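Trichothecene 3-O-acetyltransferase (Gibberella zeae, PDB 3B30) probably transfers an acetyl group from acetyl coenzyme A to the 3-hydroxyl of trichothecene mycotoxins. Local coordinates at residues M1-Q6 against S73-F78; T261-S266 against F289-D294; S378-V383 against Y413-K418. One frame throughout, in Å; residues are numbered along the deposited sequence.

Interaction 1: residues M1-Q6 against S73-F78; sequences MAFKIQ and SFIVPF
Ile5 O takes the backbone N-H of Ile75 across an N-to-O distance of 2.6 Å, nearly straight at 164°, and the same oxygen receives a CA-H contact from Phe74, whose CA lies 3.2 Å from it. The return bond, Ile5 N to Ile75 O at 3.0 Å, completes the hydrogen-bonded pair that joins the short strand 5-6 antiparallel to strand 72-76, at one border of a three-stranded antiparallel sheet whose far member is strand 59-63. Ile75 O also receives a weaker CA-H contact from Lys4 CA, 3.4 Å away. Ile5 and Ile75 set their side chains on one face of the sheet; Gln6 and Phe74, a non-hydrogen-bonded pair, set theirs on the other.

On that second face the extended Lys4 chain passes over the Phe74 ring. Its CE lies 3.9 Å from the ring centroid in a CH-pi contact, and NZ follows at 5.0 Å from the same centroid, 9° off the normal, which makes a cation-pi pair. The ammonium group also forms a salt bridge with Glu63, tying the residue just before strand 5-6 to strand 59-63.

Before strand 5-6 begins, pairing gives way to ring packing. Phe3 holds CG between its backbone N and carbonyl carbon (chi1 42°), a rotation that brings the ring against the backbone at Val76 and Pro77. Pro77 CG covers one face of this ring, 4.0 Å from its centroid, while Ile75 O approaches in the ring plane, 3.6 Å from Phe3 CD1.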
loop_
_atom_site.group_PDB
_atom_site.type_symbol
_atom_site.label_atom_id
_atom_site.label_comp_id
_atom_site.label_asym_id
_atom_site.label_seq_id
_atom_site.Cartn_x
_atom_site.Cartn_y
_atom_site.Cartn_z
ATOM N N MET A 1 18.217 -23.832 -11.907
ATOM C CA MET A 1 17.775 -23.124 -10.639
ATOM C C MET A 1 16.245 -23.208 -10.490
ATOM O O MET A 1 15.482 -22.934 -11.436
ATOM C CB MET A 1 18.273 -21.666 -10.563
ATOM C CG MET A 1 17.924 -20.885 -9.223
ATOM S SD MET A 1 18.744 -21.407 -7.652
ATOM C CE MET A 1 17.816 -20.482 -6.433
ATOM N N ALA A 2 15.830 -23.693 -9.329
ATOM C CA ALA A 2 14.443 -23.914 -9.018
ATOM C C ALA A 2 14.323 -23.373 -7.606
ATOM O O ALA A 2 15.329 -23.208 -6.903
ATOM C CB ALA A 2 14.116 -25.408 -9.034
ATOM N N PHE A 3 13.094 -23.108 -7.194
ATOM C CA PHE A 3 12.829 -22.601 -5.877
ATOM C C PHE A 3 11.356 -22.839 -5.651
ATOM O O PHE A 3 10.560 -22.897 -6.593
ATOM C CB PHE A 3 13.200 -21.094 -5.736
ATOM C CG PHE A 3 12.793 -20.248 -6.925
ATOM C CD1 PHE A 3 11.496 -19.717 -7.006
ATOM C CD2 PHE A 3 13.709 -19.976 -7.969
ATOM C CE1 PHE A 3 11.098 -18.955 -8.109
ATOM C CE2 PHE A 3 13.315 -19.199 -9.086
ATOM C CZ PHE A 3 12.014 -18.693 -9.157
ATOM N N LYS A 4 11.013 -23.006 -4.396
ATOM C CA LYS A 4 9.636 -23.229 -4.002
ATOM C C LYS A 4 9.507 -22.625 -2.622
ATOM O O LYS A 4 9.670 -23.297 -1.592
ATOM C CB LYS A 4 9.253 -24.719 -4.042
ATOM C CG LYS A 4 7.759 -24.922 -3.746
ATOM C CD LYS A 4 7.239 -26.312 -4.143
ATOM C CE LYS A 4 5.702 -26.388 -3.899
ATOM N NZ LYS A 4 5.123 -27.670 -4.476
ATOM N N ILE A 5 9.269 -21.321 -2.638
ATOM C CA ILE A 5 9.289 -20.529 -1.430
ATOM C C ILE A 5 7.859 -20.318 -0.974
ATOM O O ILE A 5 7.094 -19.601 -1.619
ATOM C CB ILE A 5 9.990 -19.168 -1.656
ATOM C CG1 ILE A 5 11.415 -19.410 -2.197
ATOM C CG2 ILE A 5 10.002 -18.357 -0.325
ATOM C CD1 ILE A 5 12.122 -18.122 -2.795
ATOM N N GLN A 6 7.527 -20.925 0.152
ATOM C CA GLN A 6 6.194 -20.775 0.722
ATOM C C GLN A 6 5.972 -19.323 1.102
ATOM O O GLN A 6 6.857 -18.670 1.706
ATOM C CB GLN A 6 6.040 -21.659 1.950
ATOM C CG GLN A 6 4.580 -21.748 2.447
ATOM C CD GLN A 6 4.385 -22.811 3.485
ATOM O OE1 GLN A 6 3.748 -22.579 4.519
ATOM N NE2 GLN A 6 4.941 -23.975 3.239
ATOM N N SER A 73 0.134 -21.180 -0.962
ATOM C CA SER A 73 0.814 -20.638 -2.128
ATOM C C SER A 73 2.315 -20.547 -1.938
ATOM O O SER A 73 2.808 -20.428 -0.815
ATOM C CB SER A 73 0.258 -19.273 -2.503
ATOM O OG SER A 73 -1.099 -19.411 -2.924
ATOM N N PHE A 74 3.033 -20.594 -3.056
ATOM C CA PHE A 74 4.483 -20.688 -3.016
ATOM C C PHE A 74 4.958 -19.827 -4.166
ATOM O O PHE A 74 4.281 -19.726 -5.186
ATOM C CB PHE A 74 4.973 -22.138 -3.268
ATOM C CG PHE A 74 4.603 -23.116 -2.190
ATOM C CD1 PHE A 74 3.327 -23.683 -2.155
ATOM C CD2 PHE A 74 5.541 -23.498 -1.232
ATOM C CE1 PHE A 74 2.983 -24.610 -1.166
ATOM C CE2 PHE A 74 5.204 -24.413 -0.218
ATOM C CZ PHE A 74 3.908 -24.975 -0.201
ATOM N N ILE A 75 6.125 -19.228 -4.011
ATOM C CA ILE A 75 6.788 -18.583 -5.151
ATOM C C ILE A 75 7.599 -19.665 -5.886
ATOM O O ILE A 75 8.435 -20.329 -5.291
ATOM C CB ILE A 75 7.719 -17.424 -4.694
ATOM C CG1 ILE A 75 6.881 -16.263 -4.109
ATOM C CG2 ILE A 75 8.635 -16.931 -5.899
ATOM C CD1 ILE A 75 7.756 -15.237 -3.285
ATOM N N VAL A 76 7.334 -19.829 -7.176
ATOM C CA VAL A 76 7.935 -20.918 -7.956
ATOM C C VAL A 76 8.387 -20.346 -9.291
ATOM O O VAL A 76 7.995 -19.247 -9.649
ATOM C CB VAL A 76 6.948 -22.117 -8.159
ATOM C CG1 VAL A 76 6.594 -22.773 -6.837
ATOM C CG2 VAL A 76 5.653 -21.647 -8.871
ATOM N N PRO A 77 9.268 -21.061 -10.016
ATOM C CA PRO A 77 9.750 -20.477 -11.279
ATOM C C PRO A 77 8.636 -20.115 -12.276
ATOM O O PRO A 77 7.564 -20.712 -12.259
ATOM C CB PRO A 77 10.678 -21.564 -11.845
ATOM C CG PRO A 77 11.227 -22.295 -10.565
ATOM C CD PRO A 77 9.925 -22.349 -9.695
ATOM N N PHE A 78 8.904 -19.109 -13.101
ATOM C CA PHE A 78 7.949 -18.610 -14.079
ATOM C C PHE A 78 8.704 -18.297 -15.355
ATOM O O PHE A 78 8.765 -19.129 -16.248
ATOM C CB PHE A 78 7.201 -17.383 -13.559
ATOM C CG PHE A 78 6.190 -16.830 -14.539
ATOM C CD1 PHE A 78 6.148 -15.466 -14.823
ATOM C CD2 PHE A 78 5.295 -17.685 -15.185
ATOM C CE1 PHE A 78 5.190 -14.933 -15.761
ATOM C CE2 PHE A 78 4.334 -17.178 -16.113
ATOM C CZ PHE A 78 4.293 -15.797 -16.383
#

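Interaction 2: residues T261-S266 against F289-D294; sequences TDDALS and FCRAVD. With ETB (Ethyl Coenzyme A), chain B.
Arg291 turns its CG away from the backbone N (chi1 -168°) and stays extended to NE, which carries its guanidinium from strand 286-294 of the mixed seven-stranded sheet to the opening turn of helix 261-277, at the coenzyme A site of this acyltransferase. Two consecutive acids meet it by different rotations: Asp262 has CG opposite its own N (chi1 -165°), whereas Asp263 has CG opposite its carbonyl carbon (chi1 -69°). Asp263 OD1 is gripped end-on by both terminal nitrogens, Arg291 NH1 at 2.9 Å and Arg291 NH2 at 2.8 Å, the latter on its anti lone pair. Arg291 NH2 also bonds Asp262 OD1 at 2.9 Å. Both acceptors lie close to the guanidinium plane, although the Asp262 carboxylate is moderately and the Asp263 carboxylate strongly turned from it.

A water bridges Arg291 NE and Asp262 OD1, accepting from NE at 3.0 Å and donating to OD1 at 2.7 Å. Nearby, Ser266 CB packs on Phe289 CZ at 3.9 Å, and Ser266 OG bonds back to Asp262 O within the helix.

Ethyl coenzyme A lies along this junction, its CCP over one face of the guanidinium. Thr261 N and OG1 both donate to phosphate oxygen O9A, the N at 2.8 Å, and Asp294 N donates to the pantetheine carbonyl O9P at 2.7 Å. Asp262 OD2 is hydrogen-bonded to Ser379 OG, and Asp263 OD2 forms a salt bridge with Arg335, which also bonds ethyl coenzyme A. The buried charges thus pair in a network linking the phosphate-binding helix start to the pantetheine-binding strand, consistent with a shared binding site.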
loop_
_atom_site.group_PDB
_atom_site.type_symbol
_atom_site.label_atom_id
_atom_site.label_comp_id
_atom_site.label_asym_id
_atom_site.label_seq_id
_atom_site.Cartn_x
_atom_site.Cartn_y
_atom_site.Cartn_z
ATOM N N THR A 261 3.791 12.851 13.044
ATOM C CA THR A 261 3.213 13.510 11.889
ATOM C C THR A 261 2.160 12.635 11.208
ATOM O O THR A 261 1.064 13.097 10.895
ATOM C CB THR A 261 4.351 13.886 10.892
ATOM O OG1 THR A 261 5.262 14.747 11.579
ATOM C CG2 THR A 261 3.801 14.649 9.698
ATOM N N ASP A 262 2.516 11.377 10.976
ATOM C CA ASP A 262 1.612 10.416 10.362
ATOM C C ASP A 262 0.343 10.198 11.230
ATOM O O ASP A 262 -0.777 10.167 10.711
ATOM C CB ASP A 262 2.386 9.108 10.120
ATOM C CG ASP A 262 1.680 8.161 9.164
ATOM O OD1 ASP A 262 0.586 7.660 9.499
ATOM O OD2 ASP A 262 2.256 7.896 8.089
ATOM N N ASP A 263 0.511 10.046 12.536
ATOM C CA ASP A 263 -0.636 9.976 13.451
ATOM C C ASP A 263 -1.589 11.166 13.251
ATOM O O ASP A 263 -2.798 10.994 13.202
ATOM C CB ASP A 263 -0.185 10.042 14.922
ATOM C CG ASP A 263 0.565 8.823 15.404
ATOM O OD1 ASP A 263 0.538 7.735 14.770
ATOM O OD2 ASP A 263 1.215 8.967 16.475
ATOM N N ALA A 264 -1.037 12.386 13.214
ATOM C CA ALA A 264 -1.837 13.629 13.197
ATOM C C ALA A 264 -2.652 13.765 11.910
ATOM O O ALA A 264 -3.826 14.135 11.941
ATOM C CB ALA A 264 -0.913 14.852 13.397
ATOM N N LEU A 265 -2.042 13.432 10.773
ATOM C CA LEU A 265 -2.786 13.412 9.523
ATOM C C LEU A 265 -3.849 12.300 9.485
ATOM O O LEU A 265 -5.003 12.514 9.048
ATOM C CB LEU A 265 -1.820 13.257 8.324
ATOM C CG LEU A 265 -2.563 13.264 6.973
ATOM C CD1 LEU A 265 -3.445 14.517 6.785
ATOM C CD2 LEU A 265 -1.583 13.085 5.799
ATOM N N SER A 266 -3.471 11.101 9.920
ATOM C CA SER A 266 -4.435 9.994 10.016
ATOM C C SER A 266 -5.627 10.410 10.890
ATOM O O SER A 266 -6.790 10.157 10.542
ATOM C CB SER A 266 -3.760 8.761 10.607
ATOM O OG SER A 266 -2.688 8.327 9.753
ATOM N N PHE A 289 -11.595 2.887 12.701
ATOM C CA PHE A 289 -10.406 3.226 11.920
ATOM C C PHE A 289 -9.555 1.968 11.878
ATOM O O PHE A 289 -9.261 1.384 12.921
ATOM C CB PHE A 289 -9.620 4.377 12.576
ATOM C CG PHE A 289 -8.595 5.039 11.662
ATOM C CD1 PHE A 289 -8.895 6.232 11.009
ATOM C CD2 PHE A 289 -7.320 4.474 11.478
ATOM C CE1 PHE A 289 -7.946 6.875 10.189
ATOM C CE2 PHE A 289 -6.361 5.118 10.651
ATOM C CZ PHE A 289 -6.698 6.318 10.005
ATOM N N CYS A 290 -9.185 1.551 10.665
ATOM C CA CYS A 290 -8.303 0.418 10.475
ATOM C C CYS A 290 -7.006 0.953 9.893
ATOM O O CYS A 290 -6.985 1.526 8.803
ATOM C CB CYS A 290 -8.912 -0.599 9.508
ATOM S SG CYS A 290 -10.565 -1.178 9.979
ATOM N N ARG A 291 -5.921 0.794 10.631
ATOM C CA ARG A 291 -4.668 1.394 10.192
ATOM C C ARG A 291 -3.598 0.324 9.880
ATOM O O ARG A 291 -3.278 -0.496 10.738
ATOM C CB ARG A 291 -4.160 2.319 11.279
ATOM C CG ARG A 291 -3.024 3.220 10.806
ATOM C CD ARG A 291 -2.335 3.845 12.031
ATOM N NE ARG A 291 -1.457 4.967 11.683
ATOM C CZ ARG A 291 -0.808 5.712 12.576
ATOM N NH1 ARG A 291 -0.941 5.443 13.855
ATOM N NH2 ARG A 291 -0.049 6.729 12.186
ATOM N N ALA A 292 -3.041 0.362 8.668
ATOM C CA ALA A 292 -1.984 -0.577 8.286
ATOM C C ALA A 292 -0.691 -0.251 9.029
ATOM O O ALA A 292 -0.284 0.934 9.162
ATOM C CB ALA A 292 -1.737 -0.584 6.788
ATOM N N VAL A 293 -0.074 -1.304 9.541
ATOM C CA VAL A 293 1.178 -1.196 10.275
ATOM C C VAL A 293 2.182 -2.233 9.736
ATOM O O VAL A 293 1.860 -3.418 9.627
ATOM C CB VAL A 293 0.965 -1.393 11.805
ATOM C CG1 VAL A 293 2.268 -1.166 12.565
ATOM C CG2 VAL A 293 -0.042 -0.367 12.326
ATOM N N ASP A 294 3.387 -1.769 9.413
ATOM C CA ASP A 294 4.532 -2.659 9.153
ATOM C C ASP A 294 4.905 -3.381 10.442
ATOM O O ASP A 294 5.197 -2.739 11.448
ATOM C CB ASP A 294 5.724 -1.798 8.657
ATOM C CG ASP A 294 6.981 -2.622 8.345
ATOM O OD1 ASP A 294 6.922 -3.872 8.340
ATOM O OD2 ASP A 294 8.024 -1.987 8.071
HETATM N N1A ETB B . 9.548 12.132 21.511
HETATM C C2A ETB B . 8.817 12.696 20.534
HETATM N N3A ETB B . 8.581 12.068 19.377
HETATM C C4A ETB B . 9.037 10.849 19.172
HETATM C C5A ETB B . 9.790 10.251 20.133
HETATM C C6A ETB B . 10.068 10.909 21.334
HETATM N N6A ETB B . 10.894 10.428 22.232
HETATM N N7A ETB B . 10.143 9.089 19.649
HETATM C C8A ETB B . 9.653 8.935 18.428
HETATM N N9A ETB B . 8.969 10.035 18.119
HETATM C C1B ETB B . 8.332 10.367 16.867
HETATM C C2B ETB B . 9.326 10.609 15.760
HETATM O O2B ETB B . 9.972 11.800 15.878
HETATM C C3B ETB B . 8.465 10.433 14.540
HETATM O O3B ETB B . 7.769 11.596 14.364
HETATM P P3B ETB B . 7.702 12.390 13.079
HETATM O O7A ETB B . 8.899 13.025 13.112
HETATM O O8A ETB B . 7.698 11.557 11.959
HETATM O O9A ETB B . 6.588 13.261 13.178
HETATM C C4B ETB B . 7.496 9.415 15.027
HETATM O O4B ETB B . 7.575 9.326 16.392
HETATM C C5B ETB B . 7.813 8.098 14.383
HETATM O O5B ETB B . 6.963 7.116 14.793
HETATM P P1A ETB B . 6.720 5.818 13.985
HETATM O O1A ETB B . 5.719 5.162 14.798
HETATM O O2A ETB B . 7.930 5.056 13.827
HETATM O O3A ETB B . 6.302 6.139 12.525
HETATM P P2A ETB B . 5.079 6.868 11.963
HETATM O O4A ETB B . 5.638 7.702 11.007
HETATM O O5A ETB B . 4.347 7.427 12.994
HETATM O O6A ETB B . 4.223 5.783 11.283
HETATM C CBP ETB B . 3.174 3.712 10.924
HETATM C CCP ETB B . 3.626 4.743 11.958
HETATM C CDP ETB B . 2.318 2.738 11.647
HETATM C CEP ETB B . 2.371 4.232 9.762
HETATM C CAP ETB B . 4.419 3.093 10.308
HETATM O OAP ETB B . 5.267 2.628 11.264
HETATM C C9P ETB B . 4.048 2.036 9.317
HETATM O O9P ETB B . 3.930 0.806 9.822
HETATM N N8P ETB B . 3.797 2.386 8.076
HETATM C C7P ETB B . 3.594 1.500 6.976
HETATM C C6P ETB B . 2.220 0.882 6.841
HETATM C C5P ETB B . 2.155 -0.089 5.685
HETATM O O5P ETB B . 2.981 -1.008 5.490
HETATM N N4P ETB B . 1.185 0.142 4.874
HETATM C C3P ETB B . 0.480 -0.906 4.205
HETATM O O HOH W 1 -1.340 5.888 8.873
#

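Interaction 3: residues S378-V383 against Y413-K418; sequences SSWAKV and YFMPKK. With ETB (Ethyl Coenzyme A), chain B.
Trp380 and Tyr413 meet at an in-between tilt, neither stacked nor edge-on: the indole six-membered ring and the phenol ring have planes 42° apart and centroids separated by 4.7 Å. Tyr413 CD2 lies over the indole face toward its rim. The pair sits where parallel strands 375-379 and 411-414 of the mixed seven-stranded sheet end.

Phe414 N to Ser378 O at 3.1 Å and Trp380 N to Phe414 O at 2.8 Å are two backbone bonds across the contact. One more joins the chains beyond the strands: Lys417 N reaches a lone pair of Ala381 O at 2.9 Å with an almost straight 173° N-H...O angle. Between these bonds the first chain bends: Ser379 OG, held anti to its own N (chi1 174°), accepts Ala381 N in an ST turn and is also hydrogen-bonded to Asp262 OD2 of helix 261-277. Overlapping it, a type I beta turn runs from Trp380 to Val383.

Ethyl coenzyme A borders this corner. Its N4P lies at the edge of the Trp380 ring and makes a weak hydrogen bond to Ser379 O. Lys382 CE packs beside the pantetheine at 3.5 Å from N8P. At the turn's last residue, Val383 CG2 lies 3.5 Å from Pro416 CG.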
loop_
_atom_site.group_PDB
_atom_site.type_symbol
_atom_site.label_atom_id
_atom_site.label_comp_id
_atom_site.label_asym_id
_atom_site.label_seq_id
_atom_site.Cartn_x
_atom_site.Cartn_y
_atom_site.Cartn_z
ATOM N N SER A 378 -3.874 2.908 4.613
ATOM C CA SER A 378 -2.532 2.332 4.480
ATOM C C SER A 378 -1.508 3.413 4.108
ATOM O O SER A 378 -1.514 3.961 2.996
ATOM C CB SER A 378 -2.506 1.176 3.464
ATOM O OG SER A 378 -1.231 0.541 3.482
ATOM N N SER A 379 -0.630 3.743 5.063
ATOM C CA SER A 379 0.398 4.760 4.840
ATOM C C SER A 379 1.627 4.177 4.155
ATOM O O SER A 379 2.266 3.249 4.682
ATOM C CB SER A 379 0.829 5.378 6.174
ATOM O OG SER A 379 1.916 6.262 6.000
ATOM N N TRP A 380 1.989 4.728 3.004
ATOM C CA TRP A 380 3.272 4.343 2.374
ATOM C C TRP A 380 4.314 5.431 2.602
ATOM O O TRP A 380 5.368 5.456 1.946
ATOM C CB TRP A 380 3.063 4.112 0.867
ATOM C CG TRP A 380 2.062 3.005 0.542
ATOM C CD1 TRP A 380 1.591 2.048 1.397
ATOM C CD2 TRP A 380 1.452 2.743 -0.725
ATOM N NE1 TRP A 380 0.718 1.216 0.742
ATOM C CE2 TRP A 380 0.619 1.611 -0.563
ATOM C CE3 TRP A 380 1.511 3.368 -1.980
ATOM C CZ2 TRP A 380 -0.146 1.081 -1.608
ATOM C CZ3 TRP A 380 0.752 2.833 -3.030
ATOM C CH2 TRP A 380 -0.059 1.708 -2.836
ATOM N N ALA A 381 4.027 6.335 3.548
ATOM C CA ALA A 381 4.799 7.583 3.688
ATOM C C ALA A 381 6.288 7.309 3.891
ATOM O O ALA A 381 7.121 8.036 3.342
ATOM C CB ALA A 381 4.257 8.452 4.849
ATOM N N LYS A 382 6.610 6.266 4.663
ATOM C CA LYS A 382 8.016 5.958 5.063
ATOM C C LYS A 382 8.856 5.175 4.036
ATOM O O LYS A 382 10.051 4.935 4.267
ATOM C CB LYS A 382 8.044 5.182 6.386
ATOM C CG LYS A 382 7.537 3.723 6.262
ATOM C CD LYS A 382 7.507 3.053 7.632
ATOM C CE LYS A 382 7.203 1.575 7.533
ATOM N NZ LYS A 382 8.222 0.779 8.250
ATOM N N VAL A 383 8.252 4.755 2.925
ATOM C CA VAL A 383 9.033 3.993 1.945
ATOM C C VAL A 383 9.940 4.905 1.101
ATOM O O VAL A 383 9.707 6.108 1.033
ATOM C CB VAL A 383 8.198 2.981 1.096
ATOM C CG1 VAL A 383 7.355 2.063 2.001
ATOM C CG2 VAL A 383 7.323 3.666 0.012
ATOM N N TYR A 413 -4.860 5.914 1.062
ATOM C CA TYR A 413 -3.384 5.729 1.128
ATOM C C TYR A 413 -2.677 7.040 1.432
ATOM O O TYR A 413 -3.172 8.109 1.034
ATOM C CB TYR A 413 -2.829 5.210 -0.211
ATOM C CG TYR A 413 -3.406 3.880 -0.626
ATOM C CD1 TYR A 413 -4.452 3.800 -1.548
ATOM C CD2 TYR A 413 -2.925 2.695 -0.068
ATOM C CE1 TYR A 413 -4.990 2.555 -1.904
ATOM C CE2 TYR A 413 -3.467 1.460 -0.409
ATOM C CZ TYR A 413 -4.487 1.399 -1.326
ATOM O OH TYR A 413 -4.980 0.143 -1.633
ATOM N N PHE A 414 -1.514 6.969 2.099
ATOM C CA PHE A 414 -0.529 8.069 2.001
ATOM C C PHE A 414 0.551 7.627 1.018
ATOM O O PHE A 414 1.044 6.491 1.087
ATOM C CB PHE A 414 0.155 8.398 3.333
ATOM C CG PHE A 414 -0.792 8.865 4.424
ATOM C CD1 PHE A 414 -2.051 9.376 4.104
ATOM C CD2 PHE A 414 -0.401 8.817 5.761
ATOM C CE1 PHE A 414 -2.937 9.784 5.131
ATOM C CE2 PHE A 414 -1.270 9.234 6.785
ATOM C CZ PHE A 414 -2.531 9.710 6.457
ATOM N N MET A 415 0.927 8.532 0.128
ATOM C CA MET A 415 2.040 8.256 -0.774
ATOM C C MET A 415 3.363 8.295 -0.004
ATOM O O MET A 415 3.405 8.842 1.106
ATOM C CB MET A 415 2.041 9.261 -1.901
ATOM C CG MET A 415 0.755 9.237 -2.772
ATOM S SD MET A 415 0.439 7.633 -3.545
ATOM C CE MET A 415 -0.920 6.944 -2.587
ATOM N N PRO A 416 4.434 7.718 -0.588
ATOM C CA PRO A 416 5.761 7.993 -0.068
ATOM C C PRO A 416 5.895 9.507 0.089
ATOM O O PRO A 416 5.528 10.293 -0.823
ATOM C CB PRO A 416 6.697 7.433 -1.165
ATOM C CG PRO A 416 5.900 6.319 -1.782
ATOM C CD PRO A 416 4.465 6.819 -1.772
ATOM N N LYS A 417 6.361 9.910 1.261
ATOM C CA LYS A 417 6.471 11.313 1.629
ATOM C C LYS A 417 7.515 11.939 0.728
ATOM O O LYS A 417 8.605 11.379 0.567
ATOM C CB LYS A 417 6.948 11.415 3.083
ATOM C CG LYS A 417 7.130 12.840 3.604
ATOM C CD LYS A 417 7.682 12.859 5.053
ATOM C CE LYS A 417 9.189 12.564 5.116
ATOM N NZ LYS A 417 9.939 13.642 4.387
ATOM N N LYS A 418 7.197 13.099 0.158
ATOM C CA LYS A 418 8.169 13.834 -0.631
ATOM C C LYS A 418 9.328 14.252 0.296
ATOM O O LYS A 418 9.098 14.527 1.478
ATOM C CB LYS A 418 7.488 15.032 -1.305
ATOM C CG LYS A 418 8.346 15.740 -2.337
ATOM C CD LYS A 418 7.557 16.763 -3.094
ATOM C CE LYS A 418 8.447 17.496 -4.072
ATOM N NZ LYS A 418 7.604 18.527 -4.721
HETATM N N1A ETB B . 9.548 12.132 21.511
HETATM C C2A ETB B . 8.817 12.696 20.534
HETATM N N3A ETB B . 8.581 12.068 19.377
HETATM C C4A ETB B . 9.037 10.849 19.172
HETATM C C5A ETB B . 9.790 10.251 20.133
HETATM C C6A ETB B . 10.068 10.909 21.334
HETATM N N6A ETB B . 10.894 10.428 22.232
HETATM N N7A ETB B . 10.143 9.089 19.649
HETATM C C8A ETB B . 9.653 8.935 18.428
HETATM N N9A ETB B . 8.969 10.035 18.119
HETATM C C1B ETB B . 8.332 10.367 16.867
HETATM C C2B ETB B . 9.326 10.609 15.760
HETATM O O2B ETB B . 9.972 11.800 15.878
HETATM C C3B ETB B . 8.465 10.433 14.540
HETATM O O3B ETB B . 7.769 11.596 14.364
HETATM P P3B ETB B . 7.702 12.390 13.079
HETATM O O7A ETB B . 8.899 13.025 13.112
HETATM O O8A ETB B . 7.698 11.557 11.959
HETATM O O9A ETB B . 6.588 13.261 13.178
HETATM C C4B ETB B . 7.496 9.415 15.027
HETATM O O4B ETB B . 7.575 9.326 16.392
HETATM C C5B ETB B . 7.813 8.098 14.383
HETATM O O5B ETB B . 6.963 7.116 14.793
HETATM P P1A ETB B . 6.720 5.818 13.985
HETATM O O1A ETB B . 5.719 5.162 14.798
HETATM O O2A ETB B . 7.930 5.056 13.827
HETATM O O3A ETB B . 6.302 6.139 12.525
HETATM P P2A ETB B . 5.079 6.868 11.963
HETATM O O4A ETB B . 5.638 7.702 11.007
HETATM O O5A ETB B . 4.347 7.427 12.994
HETATM O O6A ETB B . 4.223 5.783 11.283
HETATM C CBP ETB B . 3.174 3.712 10.924
HETATM C CCP ETB B . 3.626 4.743 11.958
HETATM C CDP ETB B . 2.318 2.738 11.647
HETATM C CEP ETB B . 2.371 4.232 9.762
HETATM C CAP ETB B . 4.419 3.093 10.308
HETATM O OAP ETB B . 5.267 2.628 11.264
HETATM C C9P ETB B . 4.048 2.036 9.317
HETATM O O9P ETB B . 3.930 0.806 9.822
HETATM N N8P ETB B . 3.797 2.386 8.076
HETATM C C7P ETB B . 3.594 1.500 6.976
HETATM C C6P ETB B . 2.220 0.882 6.841
HETATM C C5P ETB B . 2.155 -0.089 5.685
HETATM O O5P ETB B . 2.981 -1.008 5.490
HETATM N N4P ETB B . 1.185 0.142 4.874
HETATM C C3P ETB B . 0.480 -0.906 4.205
#

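Interaction 1 is a surface contact, its centre about 34 Å from that of interaction 2 and about 30 Å from that of interaction 3, and forms one edge of a separate three-stranded sheet. Interactions 2 and 3 are buried and share the seven-stranded sheet, in which strands 286-294 and 375-379 are neighbours, and both touch ethyl coenzyme A. They also touch each other: Asp262 OD2 lies 2.7 Å from Ser379 OG, a probable hydrogen bond, and Asp294 OD2 forms a salt bridge with Lys382 NZ at 2.8 Å. Side-chain charges join helix to strand in interaction 2, backbone bonds and aromatic packing join adjacent strand ends in interaction 3, and interaction 1 combines backbone pairing with contacts over ring faces.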